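Periplasmic binding protein (Pseudomonas aeruginosa, PDB 2R79) probably captures heme in the periplasm and delivers it to an uptake transporter. Local coordinates at residues A133-S138 / A258-A263; R126-W131 / D250-L255; S11-V16 / T30-P35. All blocks are in the same frame, centred on the assembly; numbering follows the deposited sequence.

Interaction 1: A133-S138 / A258-A263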
loop_
_atom_site.group_PDB
_atom_site.type_symbol
_atom_site.label_atom_id
_atom_site.label_comp_id
_atom_site.label_asym_id
_atom_site.label_seq_id
_atom_site.Cartn_x
_atom_site.Cartn_y
_atom_site.Cartn_z
ATOM N N ALA A 133 21.767 32.396 2.173
ATOM C CA ALA A 133 22.748 33.405 1.793
ATOM C C ALA A 133 23.615 32.895 0.648
ATOM O O ALA A 133 23.879 33.614 -0.317
ATOM C CB ALA A 133 23.622 33.767 2.994
ATOM N N ALA A 134 24.054 31.648 0.756
ATOM C CA ALA A 134 24.888 31.052 -0.272
ATOM C C ALA A 134 24.102 30.835 -1.564
ATOM O O ALA A 134 24.638 30.997 -2.658
ATOM C CB ALA A 134 25.446 29.726 0.220
ATOM N N ALA A 135 22.833 30.465 -1.430
ATOM C CA ALA A 135 21.981 30.215 -2.585
ATOM C C ALA A 135 21.658 31.488 -3.353
ATOM O O ALA A 135 21.459 31.447 -4.563
ATOM C CB ALA A 135 20.689 29.540 -2.138
ATOM N N GLN A 136 21.601 32.616 -2.658
ATOM C CA GLN A 136 21.284 33.877 -3.304
ATOM C C GLN A 136 22.450 34.460 -4.102
ATOM O O GLN A 136 22.332 35.535 -4.701
ATOM C CB GLN A 136 20.801 34.887 -2.267
ATOM C CG GLN A 136 19.528 34.451 -1.575
ATOM C CD GLN A 136 19.032 35.466 -0.583
ATOM O OE1 GLN A 136 19.829 36.128 0.081
ATOM N NE2 GLN A 136 17.710 35.588 -0.456
ATOM N N LYS A 137 23.573 33.755 -4.112
ATOM C CA LYS A 137 24.729 34.217 -4.859
ATOM C C LYS A 137 24.526 33.947 -6.341
ATOM O O LYS A 137 25.052 34.668 -7.185
ATOM C CB LYS A 137 26.004 33.525 -4.366
ATOM C CG LYS A 137 26.629 34.194 -3.151
ATOM C CD LYS A 137 27.035 35.624 -3.484
ATOM C CE LYS A 137 27.772 36.278 -2.336
ATOM N NZ LYS A 137 28.354 37.582 -2.746
ATOM N N SER A 138 23.755 32.910 -6.657
ATOM C CA SER A 138 23.487 32.574 -8.049
ATOM C C SER A 138 22.025 32.843 -8.453
ATOM O O SER A 138 21.668 32.708 -9.626
ATOM C CB SER A 138 23.829 31.104 -8.314
ATOM O OG SER A 138 22.857 30.242 -7.750
ATOM N N ALA A 258 12.612 24.389 -2.956
ATOM C CA ALA A 258 11.711 24.676 -4.076
ATOM C C ALA A 258 11.915 26.115 -4.574
ATOM O O ALA A 258 11.750 26.393 -5.761
ATOM C CB ALA A 258 10.266 24.483 -3.649
ATOM N N PHE A 259 12.274 27.019 -3.657
ATOM C CA PHE A 259 12.500 28.427 -3.990
ATOM C C PHE A 259 13.841 28.677 -4.692
ATOM O O PHE A 259 13.974 29.629 -5.460
ATOM C CB PHE A 259 12.407 29.287 -2.722
ATOM C CG PHE A 259 11.011 29.381 -2.140
ATOM C CD1 PHE A 259 10.817 29.869 -0.852
ATOM C CD2 PHE A 259 9.894 28.999 -2.883
ATOM C CE1 PHE A 259 9.534 29.975 -0.306
ATOM C CE2 PHE A 259 8.605 29.100 -2.349
ATOM C CZ PHE A 259 8.427 29.590 -1.058
ATOM N N TYR A 260 14.833 27.830 -4.414
ATOM C CA TYR A 260 16.157 27.937 -5.034
ATOM C C TYR A 260 16.498 26.563 -5.587
ATOM O O TYR A 260 17.360 25.871 -5.053
ATOM C CB TYR A 260 17.218 28.339 -4.008
ATOM C CG TYR A 260 16.985 29.683 -3.384
ATOM C CD1 TYR A 260 16.146 29.825 -2.280
ATOM C CD2 TYR A 260 17.544 30.833 -3.944
ATOM C CE1 TYR A 260 15.863 31.084 -1.752
ATOM C CE2 TYR A 260 17.269 32.089 -3.425
ATOM C CZ TYR A 260 16.428 32.208 -2.330
ATOM O OH TYR A 260 16.165 33.452 -1.806
ATOM N N PRO A 261 15.827 26.155 -6.671
ATOM C CA PRO A 261 16.042 24.848 -7.305
ATOM C C PRO A 261 17.457 24.547 -7.785
ATOM O O PRO A 261 17.806 23.387 -7.981
ATOM C CB PRO A 261 15.021 24.846 -8.442
ATOM C CG PRO A 261 14.917 26.287 -8.805
ATOM C CD PRO A 261 14.891 26.973 -7.462
ATOM N N SER A 262 18.264 25.586 -7.971
ATOM C CA SER A 262 19.643 25.420 -8.431
ATOM C C SER A 262 20.644 25.329 -7.293
ATOM O O SER A 262 21.826 25.612 -7.478
ATOM C CB SER A 262 20.047 26.577 -9.341
ATOM O OG SER A 262 19.257 26.580 -10.510
ATOM N N ALA A 263 20.174 24.955 -6.113
ATOM C CA ALA A 263 21.063 24.813 -4.969
ATOM C C ALA A 263 20.852 23.419 -4.409
ATOM O O ALA A 263 19.734 22.906 -4.445
ATOM C CB ALA A 263 20.738 25.854 -3.916
HETATM O O HOH W 1 23.294 27.701 -5.888
#

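Interaction 2: R126-W131 / D250-L255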
loop_
_atom_site.group_PDB
_atom_site.type_symbol
_atom_site.label_atom_id
_atom_site.label_comp_id
_atom_site.label_asym_id
_atom_site.label_seq_id
_atom_site.Cartn_x
_atom_site.Cartn_y
_atom_site.Cartn_z
ATOM N N ARG A 126 19.585 29.234 12.038
ATOM C CA ARG A 126 20.827 29.889 11.649
ATOM C C ARG A 126 21.414 29.180 10.438
ATOM O O ARG A 126 21.947 29.807 9.521
ATOM C CB ARG A 126 21.837 29.865 12.800
ATOM C CG ARG A 126 23.022 30.791 12.572
ATOM C CD ARG A 126 23.930 30.886 13.785
ATOM N NE ARG A 126 24.868 29.773 13.863
ATOM C CZ ARG A 126 25.700 29.577 14.877
ATOM N NH1 ARG A 126 25.707 30.421 15.898
ATOM N NH2 ARG A 126 26.523 28.540 14.873
ATOM N N ARG A 127 21.296 27.860 10.438
ATOM C CA ARG A 127 21.798 27.036 9.355
ATOM C C ARG A 127 20.982 27.264 8.083
ATOM O O ARG A 127 21.527 27.267 6.971
ATOM C CB ARG A 127 21.714 25.573 9.773
ATOM C CG ARG A 127 22.249 24.595 8.761
ATOM C CD ARG A 127 21.856 23.175 9.147
ATOM N NE ARG A 127 22.247 22.213 8.124
ATOM C CZ ARG A 127 21.768 20.978 8.039
ATOM N NH1 ARG A 127 20.871 20.552 8.922
ATOM N NH2 ARG A 127 22.184 20.173 7.068
ATOM N N GLN A 128 19.672 27.446 8.251
ATOM C CA GLN A 128 18.774 27.675 7.122
ATOM C C GLN A 128 19.113 29.023 6.476
ATOM O O GLN A 128 19.145 29.133 5.254
ATOM C CB GLN A 128 17.321 27.652 7.600
ATOM C CG GLN A 128 16.264 27.981 6.547
ATOM C CD GLN A 128 16.225 26.986 5.396
ATOM O OE1 GLN A 128 16.758 27.248 4.315
ATOM N NE2 GLN A 128 15.599 25.835 5.625
ATOM N N ALA A 129 19.393 30.028 7.304
ATOM C CA ALA A 129 19.738 31.368 6.825
ATOM C C ALA A 129 21.069 31.398 6.082
ATOM O O ALA A 129 21.223 32.127 5.106
ATOM C CB ALA A 129 19.777 32.352 7.992
ATOM N N ASP A 130 22.035 30.622 6.553
ATOM C CA ASP A 130 23.337 30.562 5.901
ATOM C C ASP A 130 23.230 29.880 4.543
ATOM O O ASP A 130 23.896 30.273 3.585
ATOM C CB ASP A 130 24.337 29.806 6.782
ATOM C CG ASP A 130 24.895 30.666 7.908
ATOM O OD1 ASP A 130 24.449 31.825 8.075
ATOM O OD2 ASP A 130 25.790 30.177 8.630
ATOM N N TRP A 131 22.392 28.848 4.461
ATOM C CA TRP A 131 22.192 28.118 3.212
ATOM C C TRP A 131 21.562 29.074 2.197
ATOM O O TRP A 131 21.934 29.097 1.020
ATOM C CB TRP A 131 21.266 26.929 3.459
ATOM C CG TRP A 131 20.969 26.101 2.259
ATOM C CD1 TRP A 131 21.637 24.986 1.850
ATOM C CD2 TRP A 131 19.909 26.304 1.315
ATOM N NE1 TRP A 131 21.056 24.479 0.711
ATOM C CE2 TRP A 131 19.994 25.269 0.360
ATOM C CE3 TRP A 131 18.895 27.262 1.182
ATOM C CZ2 TRP A 131 19.106 25.161 -0.713
ATOM C CZ3 TRP A 131 18.007 27.155 0.109
ATOM C CH2 TRP A 131 18.121 26.112 -0.822
ATOM N N ASP A 250 11.987 21.662 9.266
ATOM C CA ASP A 250 11.967 20.710 8.159
ATOM C C ASP A 250 11.144 21.309 7.032
ATOM O O ASP A 250 11.453 21.114 5.861
ATOM C CB ASP A 250 11.361 19.372 8.583
ATOM C CG ASP A 250 12.219 18.635 9.595
ATOM O OD1 ASP A 250 13.424 18.429 9.329
ATOM O OD2 ASP A 250 11.687 18.257 10.661
ATOM N N GLY A 251 10.101 22.050 7.401
ATOM C CA GLY A 251 9.250 22.690 6.414
ATOM C C GLY A 251 10.016 23.741 5.628
ATOM O O GLY A 251 9.872 23.841 4.412
ATOM N N LEU A 252 10.840 24.521 6.320
ATOM C CA LEU A 252 11.641 25.550 5.669
ATOM C C LEU A 252 12.643 24.942 4.688
ATOM O O LEU A 252 12.923 25.524 3.631
ATOM C CB LEU A 252 12.395 26.382 6.713
ATOM C CG LEU A 252 11.565 27.199 7.713
ATOM C CD1 LEU A 252 12.494 27.877 8.688
ATOM C CD2 LEU A 252 10.722 28.235 6.993
ATOM N N ALA A 253 13.175 23.769 5.025
ATOM C CA ALA A 253 14.155 23.111 4.163
ATOM C C ALA A 253 13.535 22.719 2.837
ATOM O O ALA A 253 14.153 22.858 1.788
ATOM C CB ALA A 253 14.733 21.875 4.852
ATOM N N ALA A 254 12.308 22.223 2.890
ATOM C CA ALA A 254 11.607 21.815 1.686
ATOM C C ALA A 254 11.247 23.041 0.846
ATOM O O ALA A 254 11.494 23.062 -0.360
ATOM C CB ALA A 254 10.353 21.033 2.056
ATOM N N LEU A 255 10.675 24.063 1.478
ATOM C CA LEU A 255 10.306 25.280 0.753
ATOM C C LEU A 255 11.496 25.985 0.112
ATOM O O LEU A 255 11.445 26.352 -1.062
ATOM C CB LEU A 255 9.588 26.269 1.678
ATOM C CG LEU A 255 8.097 26.041 1.898
ATOM C CD1 LEU A 255 7.601 26.970 2.977
ATOM C CD2 LEU A 255 7.339 26.274 0.598
#

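Interaction 3: S11-V16 / T30-P35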
loop_
_atom_site.group_PDB
_atom_site.type_symbol
_atom_site.label_atom_id
_atom_site.label_comp_id
_atom_site.label_asym_id
_atom_site.label_seq_id
_atom_site.Cartn_x
_atom_site.Cartn_y
_atom_site.Cartn_z
ATOM N N SER A 11 0.603 23.406 16.913
ATOM C CA SER A 11 1.987 23.577 17.339
ATOM C C SER A 11 2.225 23.438 18.836
ATOM O O SER A 11 3.274 22.952 19.244
ATOM C CB SER A 11 2.523 24.918 16.842
ATOM O OG SER A 11 2.627 24.903 15.429
ATOM N N LEU A 12 1.274 23.873 19.658
ATOM C CA LEU A 12 1.425 23.745 21.103
ATOM C C LEU A 12 1.503 22.258 21.467
ATOM O O LEU A 12 2.383 21.834 22.220
ATOM C CB LEU A 12 0.235 24.386 21.816
ATOM C CG LEU A 12 0.493 25.706 22.545
ATOM C CD1 LEU A 12 1.203 26.677 21.619
ATOM C CD2 LEU A 12 -0.829 26.288 23.032
ATOM N N SER A 13 0.579 21.475 20.918
ATOM C CA SER A 13 0.533 20.040 21.170
ATOM C C SER A 13 1.831 19.362 20.754
ATOM O O SER A 13 2.334 18.486 21.459
ATOM C CB SER A 13 -0.640 19.406 20.418
ATOM O OG SER A 13 -1.872 19.909 20.889
ATOM N N GLU A 14 2.361 19.757 19.601
ATOM C CA GLU A 14 3.607 19.174 19.124
ATOM C C GLU A 14 4.718 19.448 20.125
ATOM O O GLU A 14 5.552 18.584 20.381
ATOM C CB GLU A 14 4.014 19.759 17.773
ATOM C CG GLU A 14 3.078 19.458 16.635
ATOM C CD GLU A 14 3.681 19.830 15.294
ATOM O OE1 GLU A 14 4.689 19.203 14.904
ATOM O OE2 GLU A 14 3.153 20.753 14.635
ATOM N N TRP A 15 4.731 20.659 20.676
ATOM C CA TRP A 15 5.759 21.031 21.642
ATOM C C TRP A 15 5.666 20.209 22.916
ATOM O O TRP A 15 6.683 19.748 23.419
ATOM C CB TRP A 15 5.689 22.526 21.963
ATOM C CG TRP A 15 6.423 23.349 20.962
ATOM C CD1 TRP A 15 5.924 24.387 20.228
ATOM C CD2 TRP A 15 7.788 23.191 20.558
ATOM N NE1 TRP A 15 6.894 24.883 19.389
ATOM C CE2 TRP A 15 8.047 24.169 19.570
ATOM C CE3 TRP A 15 8.820 22.318 20.932
ATOM C CZ2 TRP A 15 9.296 24.301 18.952
ATOM C CZ3 TRP A 15 10.063 22.447 20.319
ATOM C CH2 TRP A 15 10.289 23.433 19.339
ATOM N N VAL A 16 4.454 20.020 23.429
ATOM C CA VAL A 16 4.264 19.223 24.634
ATOM C C VAL A 16 4.859 17.838 24.392
ATOM O O VAL A 16 5.617 17.321 25.216
ATOM C CB VAL A 16 2.765 19.078 24.990
ATOM C CG1 VAL A 16 2.585 18.038 26.084
ATOM C CG2 VAL A 16 2.208 20.418 25.457
ATOM N N THR A 30 -8.987 19.579 17.087
ATOM C CA THR A 30 -8.826 19.014 15.756
ATOM C C THR A 30 -7.585 19.434 14.952
ATOM O O THR A 30 -7.204 18.733 14.014
ATOM C CB THR A 30 -10.082 19.280 14.898
ATOM O OG1 THR A 30 -10.313 20.690 14.817
ATOM C CG2 THR A 30 -11.303 18.615 15.521
ATOM N N THR A 31 -6.948 20.552 15.293
ATOM C CA THR A 31 -5.759 20.961 14.536
ATOM C C THR A 31 -4.502 20.237 15.005
ATOM O O THR A 31 -3.436 20.388 14.408
ATOM C CB THR A 31 -5.481 22.484 14.624
ATOM O OG1 THR A 31 -5.223 22.849 15.985
ATOM C CG2 THR A 31 -6.660 23.282 14.088
ATOM N N SER A 32 -4.627 19.453 16.070
ATOM C CA SER A 32 -3.495 18.709 16.613
ATOM C C SER A 32 -3.446 17.331 15.970
ATOM O O SER A 32 -4.076 16.389 16.443
ATOM C CB SER A 32 -3.631 18.589 18.128
ATOM O OG SER A 32 -3.631 19.874 18.728
ATOM N N GLN A 33 -2.680 17.224 14.890
ATOM C CA GLN A 33 -2.569 15.987 14.139
ATOM C C GLN A 33 -1.159 15.423 14.085
ATOM O O GLN A 33 -0.885 14.480 13.337
ATOM C CB GLN A 33 -3.077 16.233 12.720
ATOM C CG GLN A 33 -4.557 16.589 12.655
ATOM C CD GLN A 33 -4.945 17.235 11.339
ATOM O OE1 GLN A 33 -4.427 16.878 10.280
ATOM N NE2 GLN A 33 -5.873 18.184 11.396
ATOM N N HIS A 34 -0.261 16.001 14.872
ATOM C CA HIS A 34 1.120 15.549 14.895
ATOM C C HIS A 34 1.671 15.584 16.303
ATOM O O HIS A 34 1.560 16.590 16.989
ATOM C CB HIS A 34 1.983 16.422 13.978
ATOM C CG HIS A 34 1.544 16.403 12.549
ATOM N ND1 HIS A 34 0.497 17.168 12.083
ATOM C CD2 HIS A 34 1.952 15.646 11.502
ATOM C CE1 HIS A 34 0.277 16.882 10.811
ATOM N NE2 HIS A 34 1.146 15.959 10.435
ATOM N N PRO A 35 2.259 14.470 16.759
ATOM C CA PRO A 35 2.385 13.247 15.967
ATOM C C PRO A 35 1.051 12.557 15.688
ATOM O O PRO A 35 0.027 12.862 16.298
ATOM C CB PRO A 35 3.328 12.385 16.810
ATOM C CG PRO A 35 3.011 12.820 18.207
ATOM C CD PRO A 35 2.949 14.323 18.051
#

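Interaction 1: A133-S138 / A258-A263
Y260 reaches from the loop after helix 248-259 to meet A135, in the last turn of helix 111-135, and its neighbour Q136. The methyl of A135 rests against the root of the ring, with CB 3.9 Å from CD2 of Y260. Farther out, CG of Q136 comes to 3.8 Å from CE2 of Y260, so two apolar groups approach the ring obliquely along its length. Beyond the ring carbons the amide nitrogen reaches the hydroxyl: NE2 of Q136 donates to OH of Y260 over 3.0 Å, with an N-H...O angle of 162°. The hydroxyl lies close to the amide plane, which is turned 61° from the ring. Q136 gets there because its chain runs straight out beyond CG (chi2 -178°).

Y260 is the first residue to leave helical geometry, and it opens a type I beta turn closed by A263 N to Y260 O. That turn brings the A263 methyl to 4.1 Å from CB of A135. Beside the turn, a water bridges the segments, donating to S262 O and hydrogen-bonded to OG of S138. OG of S262 is tied to L19 O of the second subunit.

Methyl-to-ring packing thus joins two helix ends, with one hydrogen bond at the hydroxyl end of the ring. The phenol oxygen accepts from Q136 and can give its proton to its other hydrogen-bond partner, G172 O, which should fix the rotation of its O-H.

Interaction 2: R126-W131 / D250-L255
Q128 sends its amide across from helix 111-135 onto the backbone of helix 248-259 at L252 and A253. Its CG stands trans to the backbone N (chi1 176°), which carries the side chain straight off its own helix. A turn about the CB-CG bond (chi2 63°) then swings the amide round to run against the other helix. NE2 thus sits almost squarely above the peptide joining L252 and A253, 3.2 Å from L252 C. No hydrogen bond is made there: A253 N, also 3.2 Å from NE2 of Q128, is another donor, and the angle to L252 O is poor. Beside the peptide, CB of L252 lies 3.4 Å from NE2 of Q128, while the methyl of A253 stands farther off at 4.1 Å from the same nitrogen. The side chain of L252 also packs on R170 of helix 163-170.

The other end of the amide meets S256, one turn on from L252: OE1 of Q128 bonds its OG, which is also bonded to L252 O. On the flanks, D250 forms a salt bridge with R124, and W131 NE1 bonds K264 O, so the two helices and the following loop are fastened at several levels.

Chemically, a polar amide lies on a buried peptide face; the one proton of S256 OG has two acceptors, so it probably helps to orient the amide without fixing it firmly.

Interaction 3: S11-V16 / T30-P35
S13 and S32 meet hydroxyl to hydroxyl, their OG atoms 2.8 Å apart, in the buried half of the contact. A shared torsion, chi1 near -60° in both, turns the two hydroxyls toward each other. CB of S13 follows at 3.5 Å from OG of S32. The pair makes a close hydrogen-bonding contact whose proton is not assigned; further partners are S7 OG for S13 OG and D29 OD1 for S32 OG.

The next residue, E14, packs through its aliphatic part, with CG 3.3 Å from H34 O. This is the corner of a beta-alpha-beta unit: strand 5-7, helix 10-18 and strand 25-28, whose strands are parallel neighbours in the four-stranded sheet, with 30-35 the loop that leaves the second strand. Within that loop T31 touches the heme, and its OG1 is bonded to D29 OD2.

Toward the open side the fit slackens. The carboxylate of E14 and the ring of H34 lie alongside one another, their planes 43° apart, yet OE1 of E14 comes only within 4.0 Å of CB of H34. OE2 of E14 and ND1 of H34 stay 5.1 Å apart; the carboxylate makes its salt bridge with R247 instead. A cis peptide bond follows H34, whose side chain, partly exposed, lies about 3 Å from a bound glycerol and about 8 Å from the heme.

In the fold
Interaction 2 joins helices 111-135 and 248-259, and interaction 1 continues past their ends, with centres 11 Å apart; W131 bridges them by packing on Y260 and A263. Their segments alternate along the chain. Interaction 3 closes first in sequence, at the early beta-alpha-beta unit and the loop after it, its centre 31 Å from that of interaction 1 and 21 Å from that of interaction 2. The long helix 111-135 is consistent with the connecting helix of class III periplasmic binding proteins, which links two lobes around a ligand cleft. Interactions 1 and 2 hold the late helix and the turn after it to that connector, away from the heme, while interaction 3 involves the loop whose T31 touches it.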